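Local structure of fimbrial subunit type 1 (Actinomyces oris, 3UXF) at residues N33-A41 and T167-H175; K369-V379 and K410-T419. The protein serves as the major subunit of a surface fimbria, building the pilus shaft that the bacterium carries anchored to its cell wall. All coordinates share one frame; numbering follows the deposited sequence.

Contact 1: residues N33-A41 and T167-H175; sequences NGSTIDPDA and TAKWNYNVH
The indole of W170 and the phenol of Y172 both reach from their strand to the chain segment 33-41. Over one face of the indole lies I37: CG1, set beside its backbone N (chi1 -69°), is turned over the ring, 3.8 Å from the centroid of the five-membered ring in a CH-pi contact, and CD1 continues over the six-membered ring. At the indole edge NE1 donates to S35 O (2.9 Å), bent at 132° and from above the carbonyl plane, with G34 O at the same edge, in the ring plane by CD1. The Y172 ring meets A41 CB obliquely, 3.3 Å from CE1. Near the plane of that ring its OH accepts a nearly straight bond from D38 N (3.0 Å, 175°) and donates to a water at 2.6 Å, which in turn donates to G34 O and T36 O. A second water joins G34 O to W170 N. D38 OD1 takes the N-H of D40 in an Asx turn. This surface contact ties the loop before strand 44-48 to strand 170-176, which lies between strands 44-48 and 161-162; W94 of helix 91-99 meets the W170 ring, and T162 of strand 161-162 touches it.

Contact 2: residues K369-V379 and K410-T419; sequences KTKYNGAQFQV and KTFTTAGQGT
K369 begins a short 3-10 segment that leads into the first strand of an antiparallel pairing within the prealbumin-like domain, 376-385 with 412-413. Its CB lies 3.4 Å from Q417 OE1, the two side chains crossing at about a right angle, and a water joins K369 N to that same OE1. T370 sets CG2 against G416 O. T414 OG1 donates along a lone pair of the Y372 carbonyl, within its plane (2.7 Å to Y372 O); placed between its own backbone N and carbonyl carbon (chi1 54°), it also accepts from A375 N, so one hydroxyl grips the backbone of Y372 and of A375. The N373 amide works both ways: ND2 gives a nearly straight bond to G416 O (2.8 Å, 164°), in the amide plane but from above the G416 carbonyl plane, while OD1 weakly accepts from G418 N. G418 and T419 face A415 in a G1 beta bulge. G374 N donates to T414 O, and A375 O accepts from T414 N. Q376 and T413 form an antiparallel non-hydrogen-bonded pair; their side chains lie side by side, and Q376 NE2 donates to T413 OG1 (2.9 Å). F377 and F412, the hydrogen-bonded pair, put their rings on the other face, with L358, V420 and I422. Q378 crosses T411 at a slant, its extended chain bringing NE2 to T411 OG1 (3.0 Å), with the hydroxyl tilted 24° from the amide plane.

In the fold
Contact 1 and contact 2 belong to opposite ends of an elongated chain: their centres are 84 Å apart, their nearest atoms about 58 Å, and the centre of the molecule lies between them. Both segments of contact 1 precede those of contact 2, and the two share no sheet. Contact 1 lies at the N-terminal domain, beside the four-stranded mixed sheet holding strands 44-48 and 170-176. Contact 2 lies in the C-terminal prealbumin-like domain, on the sheet holding strand 376-385. The five-stranded sheet that includes 185-190 and 295-302 comes between them in sequence, and strand 344-362 pairs with 312-321, 419-426 and 478-484, consistent with the end-to-end domains of a pilus shaft subunit.

Contact 1: residues N33-A41 and T167-H175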
# COMPACT_ATOMS: atom_id res chain seq x y z
N ASN A 33 -16.18 -48.79 14.92
CA ASN A 33 -17.12 -47.96 15.66
C ASN A 33 -16.91 -46.49 15.28
O ASN A 33 -15.77 -46.01 15.21
CB ASN A 33 -16.90 -48.15 17.16
CG ASN A 33 -17.80 -47.25 17.99
OD1 ASN A 33 -17.44 -46.11 18.31
ND2 ASN A 33 -18.96 -47.75 18.34
N GLY A 34 -18.01 -45.77 15.06
CA GLY A 34 -17.89 -44.40 14.59
C GLY A 34 -17.45 -43.44 15.67
O GLY A 34 -16.95 -42.36 15.37
N SER A 35 -17.65 -43.81 16.95
CA SER A 35 -17.43 -42.84 18.02
C SER A 35 -16.01 -42.82 18.52
O SER A 35 -15.58 -41.85 19.14
CB SER A 35 -18.35 -43.16 19.20
OG SER A 35 -19.72 -43.16 18.81
N THR A 36 -15.29 -43.92 18.29
CA THR A 36 -13.90 -44.01 18.71
C THR A 36 -12.99 -43.91 17.50
O THR A 36 -13.46 -44.01 16.36
CB THR A 36 -13.68 -45.33 19.50
OG1 THR A 36 -14.04 -46.44 18.67
CG2 THR A 36 -14.56 -45.30 20.76
N ILE A 37 -11.70 -43.69 17.73
CA ILE A 37 -10.78 -43.46 16.62
C ILE A 37 -10.36 -44.75 15.95
O ILE A 37 -9.92 -45.71 16.61
CB ILE A 37 -9.58 -42.64 17.08
CG1 ILE A 37 -10.05 -41.21 17.39
CG2 ILE A 37 -8.49 -42.65 16.02
CD1 ILE A 37 -8.99 -40.26 17.81
N ASP A 38 -10.55 -44.80 14.64
CA ASP A 38 -10.13 -45.96 13.85
C ASP A 38 -8.66 -45.82 13.46
O ASP A 38 -8.31 -44.99 12.63
CB ASP A 38 -11.05 -46.10 12.63
CG ASP A 38 -10.57 -47.17 11.66
OD1 ASP A 38 -9.67 -47.94 12.00
OD2 ASP A 38 -11.12 -47.23 10.53
N PRO A 39 -7.76 -46.59 14.08
CA PRO A 39 -6.33 -46.42 13.82
C PRO A 39 -5.98 -46.57 12.35
O PRO A 39 -4.97 -45.99 11.92
CB PRO A 39 -5.68 -47.57 14.62
CG PRO A 39 -6.67 -47.82 15.71
CD PRO A 39 -8.01 -47.70 15.03
N ASP A 40 -6.77 -47.32 11.60
CA ASP A 40 -6.44 -47.56 10.20
C ASP A 40 -7.26 -46.72 9.23
O ASP A 40 -7.30 -47.01 8.02
CB ASP A 40 -6.61 -49.04 9.88
CG ASP A 40 -5.70 -49.92 10.70
OD1 ASP A 40 -4.49 -49.61 10.82
OD2 ASP A 40 -6.21 -50.91 11.26
N ALA A 41 -7.90 -45.67 9.74
CA ALA A 41 -8.77 -44.84 8.90
C ALA A 41 -7.97 -44.16 7.81
O ALA A 41 -6.82 -43.76 8.04
CB ALA A 41 -9.50 -43.80 9.73
N THR A 167 -20.74 -33.00 16.92
CA THR A 167 -19.81 -33.57 17.88
C THR A 167 -19.98 -35.07 18.12
O THR A 167 -19.40 -35.63 19.04
CB THR A 167 -19.85 -32.83 19.22
OG1 THR A 167 -21.15 -32.95 19.81
CG2 THR A 167 -19.53 -31.35 19.01
N ALA A 168 -20.77 -35.72 17.26
CA ALA A 168 -20.92 -37.16 17.33
C ALA A 168 -20.02 -37.79 16.28
O ALA A 168 -19.93 -39.01 16.16
CB ALA A 168 -22.36 -37.56 17.09
N LYS A 169 -19.34 -36.94 15.51
CA LYS A 169 -18.51 -37.40 14.41
C LYS A 169 -17.03 -37.05 14.52
O LYS A 169 -16.67 -35.94 14.91
CB LYS A 169 -19.03 -36.82 13.09
CG LYS A 169 -20.36 -37.38 12.63
CD LYS A 169 -20.69 -36.89 11.23
CE LYS A 169 -21.85 -37.66 10.63
NZ LYS A 169 -21.70 -39.13 10.83
N TRP A 170 -16.19 -38.01 14.16
CA TRP A 170 -14.77 -37.77 14.01
C TRP A 170 -14.60 -37.43 12.54
O TRP A 170 -15.08 -38.15 11.67
CB TRP A 170 -13.97 -39.03 14.32
CG TRP A 170 -13.67 -39.27 15.77
CD1 TRP A 170 -14.14 -40.29 16.55
CD2 TRP A 170 -12.80 -38.50 16.61
NE1 TRP A 170 -13.63 -40.19 17.82
CE2 TRP A 170 -12.81 -39.10 17.89
CE3 TRP A 170 -12.03 -37.35 16.42
CZ2 TRP A 170 -12.08 -38.59 18.95
CZ3 TRP A 170 -11.31 -36.85 17.48
CH2 TRP A 170 -11.33 -37.47 18.73
N ASN A 171 -13.93 -36.32 12.24
CA ASN A 171 -13.71 -35.91 10.86
C ASN A 171 -12.29 -36.26 10.43
O ASN A 171 -11.33 -35.70 10.95
CB ASN A 171 -13.97 -34.42 10.69
CG ASN A 171 -13.60 -33.91 9.31
OD1 ASN A 171 -13.57 -34.67 8.35
ND2 ASN A 171 -13.30 -32.62 9.22
N TYR A 172 -12.16 -37.20 9.50
CA TYR A 172 -10.86 -37.67 9.06
C TYR A 172 -10.34 -36.93 7.83
O TYR A 172 -9.22 -37.16 7.38
CB TYR A 172 -10.89 -39.17 8.78
CG TYR A 172 -11.13 -40.03 10.00
CD1 TYR A 172 -10.07 -40.59 10.70
CD2 TYR A 172 -12.41 -40.28 10.46
CE1 TYR A 172 -10.28 -41.37 11.81
CE2 TYR A 172 -12.63 -41.07 11.58
CZ TYR A 172 -11.56 -41.61 12.25
OH TYR A 172 -11.76 -42.39 13.36
N ASN A 173 -11.16 -36.05 7.27
CA ASN A 173 -10.77 -35.26 6.11
C ASN A 173 -10.80 -33.80 6.51
O ASN A 173 -11.81 -33.12 6.35
CB ASN A 173 -11.71 -35.54 4.95
CG ASN A 173 -11.71 -36.99 4.53
OD1 ASN A 173 -12.67 -37.71 4.75
ND2 ASN A 173 -10.61 -37.43 3.94
N VAL A 174 -9.71 -33.35 7.11
CA VAL A 174 -9.65 -32.03 7.71
C VAL A 174 -9.24 -30.93 6.74
O VAL A 174 -8.33 -31.10 5.94
CB VAL A 174 -8.70 -32.04 8.92
CG1 VAL A 174 -8.60 -30.65 9.53
CG2 VAL A 174 -9.18 -33.04 9.95
N HIS A 175 -9.93 -29.81 6.83
CA HIS A 175 -9.64 -28.64 6.03
C HIS A 175 -9.21 -27.52 6.96
O HIS A 175 -9.88 -27.25 7.96
CB HIS A 175 -10.87 -28.20 5.24
CG HIS A 175 -11.20 -29.12 4.10
ND1 HIS A 175 -10.96 -28.79 2.79
CD2 HIS A 175 -11.75 -30.36 4.09
CE1 HIS A 175 -11.35 -29.78 2.01
NE2 HIS A 175 -11.83 -30.75 2.78
O HOH W 1 -14.23 -42.95 13.90
O HOH W 2 -17.38 -40.58 13.54

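Contact 2: residues K369-V379 and K410-T419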
# COMPACT_ATOMS: atom_id res chain seq x y z
N LYS A 369 -6.77 36.30 -33.61
CA LYS A 369 -6.70 35.80 -32.23
C LYS A 369 -5.64 36.52 -31.40
O LYS A 369 -5.65 36.42 -30.16
CB LYS A 369 -6.39 34.30 -32.19
CG LYS A 369 -7.32 33.39 -32.98
CD LYS A 369 -8.74 33.71 -32.70
CE LYS A 369 -9.65 32.68 -33.34
NZ LYS A 369 -11.07 33.08 -33.10
N THR A 370 -4.69 37.19 -32.04
CA THR A 370 -3.64 37.88 -31.28
C THR A 370 -4.20 39.04 -30.46
O THR A 370 -3.57 39.50 -29.52
CB THR A 370 -2.45 38.35 -32.17
OG1 THR A 370 -2.85 39.50 -32.93
CG2 THR A 370 -1.98 37.24 -33.07
N LYS A 371 -5.41 39.51 -30.80
CA LYS A 371 -6.05 40.55 -30.02
C LYS A 371 -6.43 40.06 -28.61
O LYS A 371 -6.76 40.86 -27.74
CB LYS A 371 -7.31 41.06 -30.74
CG LYS A 371 -7.02 41.81 -32.05
CD LYS A 371 -6.29 43.11 -31.81
CE LYS A 371 -5.81 43.73 -33.15
NZ LYS A 371 -4.86 44.88 -32.94
N TYR A 372 -6.39 38.74 -28.41
CA TYR A 372 -6.70 38.15 -27.09
C TYR A 372 -5.43 37.76 -26.33
O TYR A 372 -5.50 37.14 -25.26
CB TYR A 372 -7.61 36.94 -27.26
CG TYR A 372 -8.91 37.31 -27.96
CD1 TYR A 372 -9.78 38.21 -27.40
CD2 TYR A 372 -9.23 36.75 -29.20
CE1 TYR A 372 -10.96 38.58 -28.06
CE2 TYR A 372 -10.40 37.09 -29.86
CZ TYR A 372 -11.25 38.00 -29.28
OH TYR A 372 -12.44 38.35 -29.88
N ASN A 373 -4.25 38.11 -26.86
CA ASN A 373 -3.00 37.96 -26.11
C ASN A 373 -2.83 39.02 -25.04
O ASN A 373 -3.43 40.10 -25.11
CB ASN A 373 -1.81 38.02 -27.08
CG ASN A 373 -1.74 36.82 -27.98
OD1 ASN A 373 -2.26 35.73 -27.65
ND2 ASN A 373 -1.08 36.98 -29.14
N GLY A 374 -2.02 38.71 -24.03
CA GLY A 374 -1.74 39.62 -22.95
C GLY A 374 -2.75 39.61 -21.82
O GLY A 374 -2.65 40.41 -20.90
N ALA A 375 -3.73 38.72 -21.90
CA ALA A 375 -4.63 38.52 -20.78
C ALA A 375 -3.87 37.72 -19.73
O ALA A 375 -3.15 36.78 -20.07
CB ALA A 375 -5.88 37.74 -21.23
N GLN A 376 -4.00 38.10 -18.47
CA GLN A 376 -3.31 37.38 -17.38
C GLN A 376 -4.31 36.76 -16.42
O GLN A 376 -5.39 37.31 -16.16
CB GLN A 376 -2.37 38.32 -16.63
CG GLN A 376 -1.32 38.92 -17.57
CD GLN A 376 -0.20 39.54 -16.80
OE1 GLN A 376 -0.41 40.27 -15.83
NE2 GLN A 376 1.02 39.21 -17.19
N PHE A 377 -3.93 35.60 -15.90
CA PHE A 377 -4.76 34.87 -14.98
C PHE A 377 -3.96 34.32 -13.82
O PHE A 377 -2.78 34.00 -13.97
CB PHE A 377 -5.39 33.69 -15.70
CG PHE A 377 -6.34 34.10 -16.77
CD1 PHE A 377 -7.70 34.19 -16.51
CD2 PHE A 377 -5.87 34.37 -18.06
CE1 PHE A 377 -8.62 34.58 -17.53
CE2 PHE A 377 -6.77 34.75 -19.08
CZ PHE A 377 -8.15 34.85 -18.81
N GLN A 378 -4.64 34.16 -12.70
CA GLN A 378 -4.09 33.39 -11.59
C GLN A 378 -5.14 32.34 -11.25
O GLN A 378 -6.28 32.41 -11.74
CB GLN A 378 -3.83 34.27 -10.37
CG GLN A 378 -2.82 35.33 -10.74
CD GLN A 378 -2.23 36.02 -9.54
OE1 GLN A 378 -2.95 36.50 -8.65
NE2 GLN A 378 -0.89 36.08 -9.50
N VAL A 379 -4.75 31.35 -10.45
CA VAL A 379 -5.64 30.20 -10.17
C VAL A 379 -5.77 29.99 -8.67
O VAL A 379 -4.78 30.11 -7.93
CB VAL A 379 -5.07 28.89 -10.78
CG1 VAL A 379 -6.09 27.73 -10.62
CG2 VAL A 379 -4.67 29.10 -12.27
N LYS A 410 2.79 31.74 -10.65
CA LYS A 410 1.49 32.16 -10.15
C LYS A 410 0.67 32.88 -11.19
O LYS A 410 -0.53 33.02 -10.99
CB LYS A 410 1.59 33.08 -8.92
CG LYS A 410 2.04 32.37 -7.66
CD LYS A 410 2.17 33.33 -6.47
CE LYS A 410 3.58 33.91 -6.43
NZ LYS A 410 3.72 35.12 -5.53
N THR A 411 1.29 33.34 -12.27
CA THR A 411 0.58 34.18 -13.25
C THR A 411 0.74 33.61 -14.63
O THR A 411 1.85 33.21 -15.02
CB THR A 411 1.06 35.65 -13.20
OG1 THR A 411 0.89 36.17 -11.88
CG2 THR A 411 0.26 36.52 -14.18
N PHE A 412 -0.36 33.52 -15.39
CA PHE A 412 -0.33 32.84 -16.67
C PHE A 412 -0.83 33.82 -17.72
O PHE A 412 -1.92 34.39 -17.55
CB PHE A 412 -1.19 31.56 -16.60
CG PHE A 412 -0.69 30.63 -15.58
CD1 PHE A 412 -1.10 30.77 -14.26
CD2 PHE A 412 0.32 29.73 -15.88
CE1 PHE A 412 -0.55 29.96 -13.24
CE2 PHE A 412 0.87 28.92 -14.88
CZ PHE A 412 0.44 29.04 -13.57
N THR A 413 -0.03 34.06 -18.76
CA THR A 413 -0.34 35.11 -19.73
C THR A 413 -0.60 34.53 -21.13
O THR A 413 0.22 33.74 -21.64
CB THR A 413 0.84 36.11 -19.84
OG1 THR A 413 1.07 36.68 -18.54
CG2 THR A 413 0.50 37.25 -20.82
N THR A 414 -1.74 34.92 -21.75
CA THR A 414 -2.04 34.43 -23.09
C THR A 414 -1.07 35.01 -24.13
O THR A 414 -0.67 36.19 -24.04
CB THR A 414 -3.48 34.72 -23.54
OG1 THR A 414 -3.78 36.11 -23.43
CG2 THR A 414 -4.48 33.87 -22.69
N ALA A 415 -0.70 34.16 -25.08
CA ALA A 415 0.24 34.53 -26.14
C ALA A 415 -0.06 33.69 -27.37
O ALA A 415 -0.89 32.77 -27.36
CB ALA A 415 1.64 34.25 -25.66
N GLY A 416 0.64 33.96 -28.48
CA GLY A 416 0.38 33.19 -29.67
C GLY A 416 -0.98 33.52 -30.26
O GLY A 416 -1.22 34.65 -30.68
N GLN A 417 -1.86 32.53 -30.27
CA GLN A 417 -3.21 32.70 -30.75
C GLN A 417 -4.20 32.82 -29.59
O GLN A 417 -5.25 32.17 -29.58
CB GLN A 417 -3.59 31.51 -31.63
CG GLN A 417 -2.72 31.41 -32.89
CD GLN A 417 -2.89 32.64 -33.76
OE1 GLN A 417 -3.99 32.92 -34.23
NE2 GLN A 417 -1.80 33.37 -33.97
N GLY A 418 -3.83 33.63 -28.60
CA GLY A 418 -4.67 33.87 -27.44
C GLY A 418 -4.80 32.71 -26.48
O GLY A 418 -5.89 32.49 -25.94
N THR A 419 -3.72 31.97 -26.28
CA THR A 419 -3.81 30.79 -25.39
C THR A 419 -2.71 30.79 -24.36
O THR A 419 -1.68 31.44 -24.52
CB THR A 419 -3.71 29.49 -26.18
OG1 THR A 419 -2.40 29.41 -26.75
CG2 THR A 419 -4.76 29.43 -27.27
O HOH W 3 -5.23 34.91 -35.66
O HOH W 4 -2.02 31.13 -9.78